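Local coordinates for CopN (Chlamydia pneumoniae, PDB 4NRH), which probably acts as a gatekeeper of type III secretion that, in complex with its chaperone Scc3, helps direct the secretion of translocator proteins, at residues K21-N26 with Q32-L37. Sequence-based numbering, arbitrary orientation.
Sequences KYASGN and QELRGL. With NA (sodium ion), chain E.
L34 pushes one branch of its isobutyl group against the flank of helix 18-24, where its CD1 lies 3.7 Å from CB of Y22. The methyl of A23 approaches the same branch more loosely, with CB 4.5 Å from L34 CD1. CG of L34 stands anti to its own carbonyl carbon (chi1 -76°) and CD1 continues the extended chain (chi2 173°), which carries this methyl across to the other helix. Y22 meets L34 through CB; its ring leads away. The Y22 side chain also touches D69 of helix 61-74, and its OH hydrogen-bonds to Q73. L34 also packs on A67 and Y70, so helix 61-74 extends the apolar surroundings of L34.

Beyond the methyl of A23, the backbone turns to ion binding. Near the close of helix 18-24, A23 O binds a sodium ion at 2.5 Å, and N26 O adds a second ligand at 2.4 Å. I29 O and three waters complete six ligands; one of these waters also donates a hydrogen bond to S24 O. N26 N bonds back to A23 O, which therefore serves both the turn and the metal. The N26 amide is held separately, its OD1 receiving E28 N and Q112 NE2.

On helix 31-40, R35 presents NH2 edge-on to Q32 OE1 at 3.3 Å, nearly straight at 166°, while its NH1 forms salt bridges with D17 and D20. The two short helices form a helix-loop-helix within the HrpJ-like domain. No hydrogen bond joins the segments directly. Their small interface is thus purely apolar, and the turn between the two helices is tied instead by sodium, whose protein ligands are all neutral backbone carbonyls.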
loop_
_atom_site.group_PDB
_atom_site.type_symbol
_atom_site.label_atom_id
_atom_site.label_comp_id
_atom_site.label_asym_id
_atom_site.label_seq_id
_atom_site.Cartn_x
_atom_site.Cartn_y
_atom_site.Cartn_z
ATOM N N LYS A 21 2.927 3.660 38.958
ATOM C CA LYS A 21 3.753 3.812 37.762
ATOM C C LYS A 21 3.341 2.824 36.675
ATOM O O LYS A 21 3.284 3.176 35.497
ATOM C CB LYS A 21 5.238 3.640 38.097
ATOM C CG LYS A 21 5.789 4.694 39.043
ATOM C CD LYS A 21 7.234 4.402 39.416
ATOM C CE LYS A 21 7.756 5.406 40.432
ATOM N NZ LYS A 21 7.693 6.799 39.910
ATOM N N TYR A 22 3.064 1.587 37.077
ATOM C CA TYR A 22 2.545 0.576 36.161
ATOM C C TYR A 22 1.216 1.005 35.545
ATOM O O TYR A 22 0.975 0.804 34.355
ATOM C CB TYR A 22 2.366 -0.763 36.885
ATOM C CG TYR A 22 3.554 -1.694 36.794
ATOM C CD1 TYR A 22 4.624 -1.580 37.672
ATOM C CD2 TYR A 22 3.597 -2.702 35.838
ATOM C CE1 TYR A 22 5.708 -2.436 37.594
ATOM C CE2 TYR A 22 4.676 -3.561 35.751
ATOM C CZ TYR A 22 5.728 -3.425 36.631
ATOM O OH TYR A 22 6.804 -4.280 36.547
ATOM N N ALA A 23 0.358 1.596 36.370
ATOM C CA ALA A 23 -1.013 1.906 35.975
ATOM C C ALA A 23 -1.167 3.283 35.329
ATOM O O ALA A 23 -2.210 3.578 34.745
ATOM C CB ALA A 23 -1.931 1.795 37.179
ATOM N N SER A 24 -0.141 4.122 35.449
ATOM C CA SER A 24 -0.224 5.523 35.033
ATOM C C SER A 24 -0.684 5.714 33.586
ATOM O O SER A 24 -1.580 6.512 33.317
ATOM C CB SER A 24 1.130 6.207 35.224
ATOM O OG SER A 24 1.058 7.578 34.867
ATOM N N GLY A 25 -0.070 4.984 32.661
ATOM C CA GLY A 25 -0.425 5.091 31.257
ATOM C C GLY A 25 -1.271 3.933 30.764
ATOM O O GLY A 25 -1.472 3.770 29.561
ATOM N N ASN A 26 -1.767 3.126 31.696
ATOM C CA ASN A 26 -2.538 1.939 31.351
ATOM C C ASN A 26 -4.000 2.120 31.757
ATOM O O ASN A 26 -4.327 2.115 32.943
ATOM C CB ASN A 26 -1.936 0.706 32.031
ATOM C CG ASN A 26 -2.526 -0.602 31.525
ATOM O OD1 ASN A 26 -3.671 -0.660 31.081
ATOM N ND2 ASN A 26 -1.738 -1.667 31.612
ATOM N N GLN A 32 -4.636 1.070 42.542
ATOM C CA GLN A 32 -5.473 0.512 43.596
ATOM C C GLN A 32 -5.708 -0.980 43.383
ATOM O O GLN A 32 -5.628 -1.773 44.321
ATOM C CB GLN A 32 -6.813 1.250 43.656
ATOM C CG GLN A 32 -7.649 0.952 44.890
ATOM C CD GLN A 32 -7.191 1.727 46.112
ATOM O OE1 GLN A 32 -6.094 2.286 46.136
ATOM N NE2 GLN A 32 -8.037 1.770 47.135
ATOM N N GLU A 33 -6.001 -1.351 42.142
ATOM C CA GLU A 33 -6.275 -2.743 41.800
ATOM C C GLU A 33 -5.017 -3.603 41.880
ATOM O O GLU A 33 -5.087 -4.786 42.214
ATOM C CB GLU A 33 -6.896 -2.834 40.405
ATOM C CG GLU A 33 -8.339 -2.353 40.347
ATOM C CD GLU A 33 -8.786 -1.997 38.942
ATOM O OE1 GLU A 33 -7.991 -2.179 37.996
ATOM O OE2 GLU A 33 -9.938 -1.539 38.783
ATOM N N LEU A 34 -3.869 -3.009 41.568
ATOM C CA LEU A 34 -2.601 -3.724 41.660
ATOM C C LEU A 34 -2.200 -3.955 43.114
ATOM O O LEU A 34 -1.758 -5.045 43.479
ATOM C CB LEU A 34 -1.497 -2.966 40.920
ATOM C CG LEU A 34 -1.530 -3.063 39.392
ATOM C CD1 LEU A 34 -0.506 -2.130 38.766
ATOM C CD2 LEU A 34 -1.286 -4.498 38.950
ATOM N N ARG A 35 -2.354 -2.925 43.942
ATOM C CA ARG A 35 -2.061 -3.041 45.366
ATOM C C ARG A 35 -3.037 -3.996 46.047
ATOM O O ARG A 35 -2.667 -4.720 46.972
ATOM C CB ARG A 35 -2.101 -1.670 46.044
ATOM C CG ARG A 35 -0.955 -0.749 45.654
ATOM C CD ARG A 35 -0.971 0.534 46.473
ATOM N NE ARG A 35 -2.109 1.383 46.137
ATOM C CZ ARG A 35 -2.074 2.348 45.225
ATOM N NH1 ARG A 35 -0.954 2.590 44.556
ATOM N NH2 ARG A 35 -3.157 3.074 44.980
ATOM N N GLY A 36 -4.283 -3.992 45.586
ATOM C CA GLY A 36 -5.297 -4.886 46.113
ATOM C C GLY A 36 -4.927 -6.339 45.890
ATOM O O GLY A 36 -5.148 -7.188 46.753
ATOM N N LEU A 37 -4.363 -6.623 44.720
ATOM C CA LEU A 37 -3.888 -7.962 44.397
ATOM C C LEU A 37 -2.694 -8.326 45.272
ATOM O O LEU A 37 -2.607 -9.438 45.795
ATOM C CB LEU A 37 -3.515 -8.057 42.916
ATOM C CG LEU A 37 -2.903 -9.377 42.443
ATOM C CD1 LEU A 37 -3.821 -10.547 42.772
ATOM C CD2 LEU A 37 -2.605 -9.326 40.950
HETATM NA NA NA E . -4.686 3.461 34.886
HETATM O O HOH W 1 -4.363 5.418 33.138
HETATM O O HOH W 2 -4.500 4.414 36.938
HETATM O O HOH W 3 -7.507 3.149 34.905
#